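Local coordinates for protein sulfide-quinone reductase (Aquifex aeolicus, PDB 3HYW) that oxidises hydrogen sulfide with a quinone as electron acceptor, using FAD and building up polysulfur that is released typically as cyclooctasulfur, at residues Ala78-Pro83 with Glu258-Ala263; Ile74-Glu79 with Thr90-Ile96. All coordinates share one frame; numbering follows the deposited sequence.

Contact 1. Residues Ala78-Pro83 with Glu258-Ala263. With FAD (flavin-adenine dinucleotide), chain G; SO4 (sulfate ion), chain N.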
loop_
_atom_site.group_PDB
_atom_site.type_symbol
_atom_site.label_atom_id
_atom_site.label_comp_id
_atom_site.label_asym_id
_atom_site.label_seq_id
_atom_site.Cartn_x
_atom_site.Cartn_y
_atom_site.Cartn_z
ATOM N N ALA A 78 -44.567 8.920 17.842
ATOM C CA ALA A 78 -44.440 9.921 18.902
ATOM C C ALA A 78 -44.216 11.290 18.257
ATOM O O ALA A 78 -43.313 11.458 17.437
ATOM C CB ALA A 78 -43.308 9.579 19.843
ATOM N N GLU A 79 -45.059 12.252 18.621
ATOM C CA GLU A 79 -45.102 13.558 17.963
ATOM C C GLU A 79 -44.310 14.620 18.722
ATOM O O GLU A 79 -43.547 15.381 18.124
ATOM C CB GLU A 79 -46.560 13.997 17.775
ATOM C CG GLU A 79 -46.753 15.339 17.086
ATOM C CD GLU A 79 -48.220 15.714 16.950
ATOM O OE1 GLU A 79 -48.848 16.101 17.968
ATOM O OE2 GLU A 79 -48.740 15.635 15.818
ATOM N N SER A 80 -44.500 14.683 20.035
ATOM C CA SER A 80 -43.754 15.634 20.848
ATOM C C SER A 80 -43.419 15.111 22.236
ATOM O O SER A 80 -43.999 14.131 22.708
ATOM C CB SER A 80 -44.474 16.995 20.924
ATOM O OG SER A 80 -45.677 16.917 21.653
ATOM N N ILE A 81 -42.459 15.775 22.869
ATOM C CA ILE A 81 -42.029 15.467 24.223
ATOM C C ILE A 81 -42.059 16.763 25.023
ATOM O O ILE A 81 -41.476 17.771 24.609
ATOM C CB ILE A 81 -40.585 14.893 24.248
ATOM C CG1 ILE A 81 -40.503 13.567 23.479
ATOM C CG2 ILE A 81 -40.082 14.728 25.686
ATOM C CD1 ILE A 81 -39.084 13.154 23.093
ATOM N N ASP A 82 -42.754 16.742 26.156
ATOM C CA ASP A 82 -42.678 17.834 27.123
ATOM C C ASP A 82 -41.872 17.334 28.326
ATOM O O ASP A 82 -42.405 16.619 29.181
ATOM C CB ASP A 82 -44.078 18.320 27.532
ATOM C CG ASP A 82 -44.042 19.520 28.481
ATOM O OD1 ASP A 82 -42.989 19.783 29.099
ATOM O OD2 ASP A 82 -45.087 20.197 28.626
ATOM N N PRO A 83 -40.580 17.708 28.389
ATOM C CA PRO A 83 -39.672 17.191 29.417
ATOM C C PRO A 83 -39.909 17.800 30.798
ATOM O O PRO A 83 -39.482 17.226 31.798
ATOM C CB PRO A 83 -38.290 17.582 28.893
ATOM C CG PRO A 83 -38.527 18.787 28.076
ATOM C CD PRO A 83 -39.906 18.660 27.487
ATOM N N GLU A 258 -38.284 15.293 14.612
ATOM C CA GLU A 258 -39.021 16.431 15.135
ATOM C C GLU A 258 -39.488 16.223 16.571
ATOM O O GLU A 258 -39.600 17.182 17.327
ATOM C CB GLU A 258 -40.194 16.771 14.217
ATOM C CG GLU A 258 -39.746 17.273 12.855
ATOM C CD GLU A 258 -38.897 18.531 12.953
ATOM O OE1 GLU A 258 -39.453 19.582 13.333
ATOM O OE2 GLU A 258 -37.682 18.469 12.647
ATOM N N VAL A 259 -39.741 14.972 16.947
ATOM C CA VAL A 259 -40.121 14.652 18.329
ATOM C C VAL A 259 -39.016 15.062 19.315
ATOM O O VAL A 259 -39.304 15.557 20.408
ATOM C CB VAL A 259 -40.534 13.152 18.504
ATOM C CG1 VAL A 259 -39.385 12.213 18.201
ATOM C CG2 VAL A 259 -41.077 12.896 19.904
ATOM N N VAL A 260 -37.759 14.871 18.920
ATOM C CA VAL A 260 -36.634 15.312 19.742
ATOM C C VAL A 260 -36.556 16.846 19.762
ATOM O O VAL A 260 -36.459 17.449 20.831
ATOM C CB VAL A 260 -35.300 14.664 19.309
ATOM C CG1 VAL A 260 -34.130 15.272 20.058
ATOM C CG2 VAL A 260 -35.335 13.172 19.589
ATOM N N ALA A 261 -36.618 17.459 18.578
ATOM C CA ALA A 261 -36.652 18.924 18.440
ATOM C C ALA A 261 -37.730 19.583 19.311
ATOM O O ALA A 261 -37.542 20.690 19.807
ATOM C CB ALA A 261 -36.829 19.314 16.975
ATOM N N SER A 262 -38.847 18.886 19.509
ATOM C CA SER A 262 -39.958 19.403 20.308
ATOM C C SER A 262 -39.633 19.592 21.800
ATOM O O SER A 262 -40.287 20.380 22.481
ATOM C CB SER A 262 -41.194 18.516 20.139
ATOM O OG SER A 262 -41.047 17.291 20.835
ATOM N N ALA A 263 -38.617 18.888 22.293
ATOM C CA ALA A 263 -38.229 18.961 23.710
ATOM C C ALA A 263 -37.333 20.167 24.043
ATOM O O ALA A 263 -37.004 20.408 25.209
ATOM C CB ALA A 263 -37.558 17.649 24.142
HETATM P PA FAD G . -33.610 1.688 14.256
HETATM O O1A FAD G . -33.213 0.257 14.512
HETATM O O2A FAD G . -33.695 2.186 12.846
HETATM O O5B FAD G . -35.016 1.892 14.988
HETATM C C5B FAD G . -35.670 3.143 15.124
HETATM C C4B FAD G . -37.130 2.844 15.427
HETATM O O4B FAD G . -37.803 4.037 15.826
HETATM C C3B FAD G . -37.858 2.345 14.190
HETATM O O3B FAD G . -38.736 1.280 14.573
HETATM C C2B FAD G . -38.649 3.552 13.725
HETATM O O2B FAD G . -39.822 3.177 13.006
HETATM C C1B FAD G . -38.984 4.220 15.045
HETATM N N9A FAD G . -39.302 5.671 14.960
HETATM C C8A FAD G . -38.697 6.603 14.192
HETATM N N7A FAD G . -39.273 7.807 14.432
HETATM C C5A FAD G . -40.248 7.618 15.352
HETATM C C6A FAD G . -41.166 8.459 15.977
HETATM N N6A FAD G . -41.193 9.780 15.687
HETATM N N1A FAD G . -42.036 7.944 16.887
HETATM C C2A FAD G . -42.024 6.634 17.189
HETATM N N3A FAD G . -41.152 5.802 16.599
HETATM C C4A FAD G . -40.255 6.270 15.685
HETATM N N1 FAD G . -24.850 -2.036 12.358
HETATM C C2 FAD G . -24.077 -3.131 12.589
HETATM O O2 FAD G . -23.536 -3.287 13.702
HETATM N N3 FAD G . -23.883 -4.074 11.635
HETATM C C4 FAD G . -24.463 -3.938 10.425
HETATM O O4 FAD G . -24.272 -4.871 9.446
HETATM C C4X FAD G . -25.256 -2.827 10.165
HETATM N N5 FAD G . -25.829 -2.693 8.947
HETATM C C5X FAD G . -26.610 -1.625 8.674
HETATM C C6 FAD G . -27.204 -1.517 7.412
HETATM C C7 FAD G . -28.005 -0.423 7.100
HETATM C C7M FAD G . -28.623 -0.343 5.716
HETATM C C8 FAD G . -28.210 0.567 8.064
HETATM C C8M FAD G . -29.067 1.789 7.791
HETATM C C9 FAD G . -27.609 0.454 9.321
HETATM C C9A FAD G . -26.808 -0.651 9.651
HETATM N N10 FAD G . -26.234 -0.781 10.884
HETATM C C10 FAD G . -25.451 -1.859 11.150
HETATM C "C1'" FAD G . -26.390 0.292 11.893
HETATM C "C2'" FAD G . -27.330 0.119 13.069
HETATM O "O2'" FAD G . -27.089 -1.135 13.719
HETATM C "C3'" FAD G . -28.772 0.284 12.588
HETATM O "O3'" FAD G . -28.924 1.588 11.979
HETATM C "C4'" FAD G . -29.761 0.128 13.735
HETATM O "O4'" FAD G . -31.055 -0.123 13.172
HETATM C "C5'" FAD G . -29.797 1.378 14.607
HETATM O "O5'" FAD G . -30.658 1.167 15.722
HETATM P P FAD G . -31.642 2.317 16.279
HETATM O O1P FAD G . -32.440 1.718 17.406
HETATM O O2P FAD G . -30.872 3.598 16.518
HETATM O O3P FAD G . -32.612 2.665 15.039
HETATM S S SO4 N . -40.518 12.621 13.388
HETATM O O1 SO4 N . -41.693 12.803 12.554
HETATM O O2 SO4 N . -39.429 13.383 12.780
HETATM O O3 SO4 N . -40.777 13.088 14.746
HETATM O O4 SO4 N . -40.183 11.198 13.411
#
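Ser262 OG takes the backbone N-H of Ile81 at 2.9 Å, with an N-H...O angle of 152°. With chi1 at 74°, OG sits between the backbone N and the carbonyl carbon of Ser262, which puts it toward Ile81 N. Val259 O also lies next to this hydroxyl, but the modelled distance is too short to weigh and the strength of that bond is doubtful. The bond to Ile81 joins strand 78-82, an outer strand of a three-stranded antiparallel meander in a Rossmann-type FAD-binding fold, to the chain that carries the short helix 258-261. At Glu79 and Ser80 the strand makes a classic beta bulge against Thr89. Beside the bulge, Val259 CA makes a CA-H...O contact of 3.5 Å with Glu79 O.

The apolar part centres on Val259. Its CG2 branch meets Ile81 CG1 at 3.7 Å, the two side chains crossing at a slant, and lies 4.0 Å from Ala78 CB. Ile81 CD1 reaches on to Val259 O. Farther along, Ala263 CB faces Ile81 CB, and Pro83 CG rests against Ala263 O. Ile8, Leu101 and Ile103 of the neighbouring parallel strands also touch Ile81.

At the other end the contact borders the cofactor. Ala78 N donates to FAD N1A at 2.9 Å, and FAD N6A donates to Ala78 O at an angle of 170°, so one residue's backbone reads the adenine by two bonds. The other branch of Val259, CG1, lies beside N6A. A sulfate ion, probably from the crystallisation liquor, sits at the start of helix 258-261. Glu258 N donates to sulfate O2 at 2.9 Å, and Val259 N to sulfate O3 at 3.1 Å.

Contact 2. Residues Ile74-Glu79 with Thr90-Ile96. With FAD (flavin-adenine dinucleotide), chain G; SO4 (sulfate ion), chain N.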
loop_
_atom_site.group_PDB
_atom_site.type_symbol
_atom_site.label_atom_id
_atom_site.label_comp_id
_atom_site.label_asym_id
_atom_site.label_seq_id
_atom_site.Cartn_x
_atom_site.Cartn_y
_atom_site.Cartn_z
ATOM N N ILE A 74 -47.592 0.743 21.675
ATOM C CA ILE A 74 -48.421 1.734 21.011
ATOM C C ILE A 74 -47.868 1.927 19.603
ATOM O O ILE A 74 -46.777 2.470 19.425
ATOM C CB ILE A 74 -48.462 3.079 21.791
ATOM C CG1 ILE A 74 -49.066 2.863 23.185
ATOM C CG2 ILE A 74 -49.271 4.140 21.013
ATOM C CD1 ILE A 74 -48.888 4.028 24.132
ATOM N N ASN A 75 -48.618 1.457 18.609
ATOM C CA ASN A 75 -48.209 1.583 17.217
ATOM C C ASN A 75 -48.618 2.946 16.661
ATOM O O ASN A 75 -49.553 3.060 15.867
ATOM C CB ASN A 75 -48.769 0.444 16.360
ATOM C CG ASN A 75 -48.185 0.430 14.957
ATOM O OD1 ASN A 75 -47.125 1.016 14.698
ATOM N ND2 ASN A 75 -48.875 -0.241 14.042
ATOM N N GLU A 76 -47.907 3.971 17.118
ATOM C CA GLU A 76 -48.108 5.347 16.688
ATOM C C GLU A 76 -46.770 6.044 16.642
ATOM O O GLU A 76 -45.836 5.669 17.350
ATOM C CB GLU A 76 -48.964 6.101 17.698
ATOM C CG GLU A 76 -50.428 5.853 17.622
ATOM C CD GLU A 76 -51.198 6.934 18.341
ATOM O OE1 GLU A 76 -51.259 8.063 17.807
ATOM O OE2 GLU A 76 -51.734 6.662 19.435
ATOM N N LYS A 77 -46.690 7.072 15.811
ATOM C CA LYS A 77 -45.563 7.982 15.829
ATOM C C LYS A 77 -45.654 8.857 17.079
ATOM O O LYS A 77 -46.706 9.445 17.361
ATOM C CB LYS A 77 -45.594 8.836 14.563
ATOM C CG LYS A 77 -44.427 9.780 14.377
ATOM C CD LYS A 77 -44.658 10.636 13.138
ATOM C CE LYS A 77 -44.479 12.108 13.448
ATOM N NZ LYS A 77 -44.421 12.943 12.207
ATOM N N ALA A 78 -44.567 8.920 17.842
ATOM C CA ALA A 78 -44.440 9.921 18.902
ATOM C C ALA A 78 -44.216 11.290 18.257
ATOM O O ALA A 78 -43.313 11.458 17.437
ATOM C CB ALA A 78 -43.308 9.579 19.843
ATOM N N GLU A 79 -45.059 12.252 18.621
ATOM C CA GLU A 79 -45.102 13.558 17.963
ATOM C C GLU A 79 -44.310 14.620 18.722
ATOM O O GLU A 79 -43.547 15.381 18.124
ATOM C CB GLU A 79 -46.560 13.997 17.775
ATOM C CG GLU A 79 -46.753 15.339 17.086
ATOM C CD GLU A 79 -48.220 15.714 16.950
ATOM O OE1 GLU A 79 -48.848 16.101 17.968
ATOM O OE2 GLU A 79 -48.740 15.635 15.818
ATOM N N THR A 90 -48.560 11.461 21.217
ATOM C CA THR A 90 -48.537 10.755 19.939
ATOM C C THR A 90 -49.249 11.561 18.854
ATOM O O THR A 90 -49.894 12.572 19.143
ATOM C CB THR A 90 -49.150 9.337 20.047
ATOM O OG1 THR A 90 -50.527 9.435 20.425
ATOM C CG2 THR A 90 -48.401 8.493 21.069
ATOM N N GLN A 91 -49.132 11.101 17.609
ATOM C CA GLN A 91 -49.731 11.773 16.457
ATOM C C GLN A 91 -51.256 11.923 16.573
ATOM O O GLN A 91 -51.812 12.937 16.155
ATOM C CB GLN A 91 -49.346 11.044 15.164
ATOM C CG GLN A 91 -49.539 11.862 13.890
ATOM C CD GLN A 91 -48.601 11.443 12.762
ATOM O OE1 GLN A 91 -48.282 10.263 12.599
ATOM N NE2 GLN A 91 -48.158 12.420 11.973
ATOM N N SER A 92 -51.919 10.922 17.151
ATOM C CA SER A 92 -53.371 10.970 17.354
ATOM C C SER A 92 -53.757 11.851 18.545
ATOM O O SER A 92 -54.944 12.128 18.768
ATOM C CB SER A 92 -53.947 9.562 17.524
ATOM O OG SER A 92 -53.535 8.988 18.752
ATOM N N GLY A 93 -52.754 12.280 19.309
ATOM C CA GLY A 93 -52.955 13.224 20.405
ATOM C C GLY A 93 -52.966 12.615 21.790
ATOM O O GLY A 93 -53.171 13.321 22.775
ATOM N N LYS A 94 -52.738 11.306 21.870
ATOM C CA LYS A 94 -52.687 10.596 23.148
ATOM C C LYS A 94 -51.504 11.068 24.008
ATOM O O LYS A 94 -50.366 11.105 23.540
ATOM C CB LYS A 94 -52.618 9.081 22.910
ATOM C CG LYS A 94 -52.609 8.248 24.174
ATOM C CD LYS A 94 -52.367 6.766 23.882
ATOM C CE LYS A 94 -52.464 5.934 25.162
ATOM N NZ LYS A 94 -53.751 6.168 25.889
ATOM N N LYS A 95 -51.789 11.437 25.257
ATOM C CA LYS A 95 -50.763 11.887 26.196
ATOM C C LYS A 95 -50.330 10.753 27.109
ATOM O O LYS A 95 -51.144 10.177 27.833
ATOM C CB LYS A 95 -51.266 13.054 27.050
ATOM C CG LYS A 95 -51.424 14.372 26.319
ATOM C CD LYS A 95 -50.134 15.182 26.308
ATOM C CE LYS A 95 -50.405 16.614 25.864
ATOM N NZ LYS A 95 -49.156 17.340 25.516
ATOM N N ILE A 96 -49.039 10.447 27.080
ATOM C CA ILE A 96 -48.465 9.388 27.899
ATOM C C ILE A 96 -47.458 10.001 28.870
ATOM O O ILE A 96 -46.497 10.655 28.457
ATOM C CB ILE A 96 -47.796 8.298 27.018
ATOM C CG1 ILE A 96 -48.831 7.679 26.076
ATOM C CG2 ILE A 96 -47.184 7.197 27.874
ATOM C CD1 ILE A 96 -48.394 7.600 24.652
HETATM P PA FAD G . -33.610 1.688 14.256
HETATM O O1A FAD G . -33.213 0.257 14.512
HETATM O O2A FAD G . -33.695 2.186 12.846
HETATM O O5B FAD G . -35.016 1.892 14.988
HETATM C C5B FAD G . -35.670 3.143 15.124
HETATM C C4B FAD G . -37.130 2.844 15.427
HETATM O O4B FAD G . -37.803 4.037 15.826
HETATM C C3B FAD G . -37.858 2.345 14.190
HETATM O O3B FAD G . -38.736 1.280 14.573
HETATM C C2B FAD G . -38.649 3.552 13.725
HETATM O O2B FAD G . -39.822 3.177 13.006
HETATM C C1B FAD G . -38.984 4.220 15.045
HETATM N N9A FAD G . -39.302 5.671 14.960
HETATM C C8A FAD G . -38.697 6.603 14.192
HETATM N N7A FAD G . -39.273 7.807 14.432
HETATM C C5A FAD G . -40.248 7.618 15.352
HETATM C C6A FAD G . -41.166 8.459 15.977
HETATM N N6A FAD G . -41.193 9.780 15.687
HETATM N N1A FAD G . -42.036 7.944 16.887
HETATM C C2A FAD G . -42.024 6.634 17.189
HETATM N N3A FAD G . -41.152 5.802 16.599
HETATM C C4A FAD G . -40.255 6.270 15.685
HETATM N N1 FAD G . -24.850 -2.036 12.358
HETATM C C2 FAD G . -24.077 -3.131 12.589
HETATM O O2 FAD G . -23.536 -3.287 13.702
HETATM N N3 FAD G . -23.883 -4.074 11.635
HETATM C C4 FAD G . -24.463 -3.938 10.425
HETATM O O4 FAD G . -24.272 -4.871 9.446
HETATM C C4X FAD G . -25.256 -2.827 10.165
HETATM N N5 FAD G . -25.829 -2.693 8.947
HETATM C C5X FAD G . -26.610 -1.625 8.674
HETATM C C6 FAD G . -27.204 -1.517 7.412
HETATM C C7 FAD G . -28.005 -0.423 7.100
HETATM C C7M FAD G . -28.623 -0.343 5.716
HETATM C C8 FAD G . -28.210 0.567 8.064
HETATM C C8M FAD G . -29.067 1.789 7.791
HETATM C C9 FAD G . -27.609 0.454 9.321
HETATM C C9A FAD G . -26.808 -0.651 9.651
HETATM N N10 FAD G . -26.234 -0.781 10.884
HETATM C C10 FAD G . -25.451 -1.859 11.150
HETATM C "C1'" FAD G . -26.390 0.292 11.893
HETATM C "C2'" FAD G . -27.330 0.119 13.069
HETATM O "O2'" FAD G . -27.089 -1.135 13.719
HETATM C "C3'" FAD G . -28.772 0.284 12.588
HETATM O "O3'" FAD G . -28.924 1.588 11.979
HETATM C "C4'" FAD G . -29.761 0.128 13.735
HETATM O "O4'" FAD G . -31.055 -0.123 13.172
HETATM C "C5'" FAD G . -29.797 1.378 14.607
HETATM O "O5'" FAD G . -30.658 1.167 15.722
HETATM P P FAD G . -31.642 2.317 16.279
HETATM O O1P FAD G . -32.440 1.718 17.406
HETATM O O2P FAD G . -30.872 3.598 16.518
HETATM O O3P FAD G . -32.612 2.665 15.039
HETATM S S SO4 N . -40.518 12.621 13.388
HETATM O O1 SO4 N . -41.693 12.803 12.554
HETATM O O2 SO4 N . -39.429 13.383 12.780
HETATM O O3 SO4 N . -40.777 13.088 14.746
HETATM O O4 SO4 N . -40.183 11.198 13.411
HETATM O O HOH W 1 -48.823 7.678 14.020
#
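Glu76 OE1 takes two hydrogen bonds from Ser92. One comes from Ser92 OG at 2.6 Å, on the syn side and 27° out of the carboxylate plane. The other comes from Ser92 N at 3.0 Å, nearly in line with the C-O bond. The serine belongs to the type I beta turn Thr90-Gly93, which links strands 87-90 and 95-97 of the antiparallel meander in the FAD-binding fold. Thr90 OG1 lies near both carboxylate oxygens, 3.0 Å from Glu76 OE1, but any bond here is weak and its proton is not settled. With an alanine here instead of Glu76, Ser92 OG and Ser92 N would probably lose the acceptor they share, and with it this tie between the turn and segment 74-79.

Backbone bonding adds one link. Gln91 N donates to Lys77 O at 2.9 Å. Next to it, Ala78 and Thr90 form an antiparallel non-hydrogen-bonded pair with diverging side chains.

A water joins the two segments as well. It accepts from Lys77 N and donates to Gln91 OE1. Gln91 CG is trans to the backbone N (chi1 -162°), and the extended chain carries the amide across the lysine at a slant, with OE1 3.6 Å from Lys77 CB. The lysine continues past the adenine, its CG 3.5 Å from FAD N6A, and NZ ends on sulfate O1 at 2.8 Å. Asp35, an FAD-binding residue, also touches the Lys77 side chain.

The apolar contact of the two isoleucines lies at the end by the parallel sheet. Ile96 also packs on His4, Val6 and Ile33, and Ile74 on Thr31. The ends of the two side chains meet, Ile74 CD1 to Ile96 CD1, at 3.6 Å.

How the contacts relate
Contacts 1 and 2 have centres about 11 Å apart and share Ala78 and Glu79. Both start from the same piece of chain, which leaves the parallel strand 71-74 and enters strand 78-82 of the antiparallel meander. Contact 2 is local: its partner, 90-96, follows 11 residues later, within the same small sheet. Contact 1 is long-range: helix 258-261 comes back against strand 78-82 after 174 intervening residues, following strand 247-255 of the mixed sheet. Together they place strand 78-82 between its own meander and a distant part of the chain. Both border the adenine of FAD and the same sulfate, which is consistent with the two contacts together holding the chain around Ala78 beside the adenine.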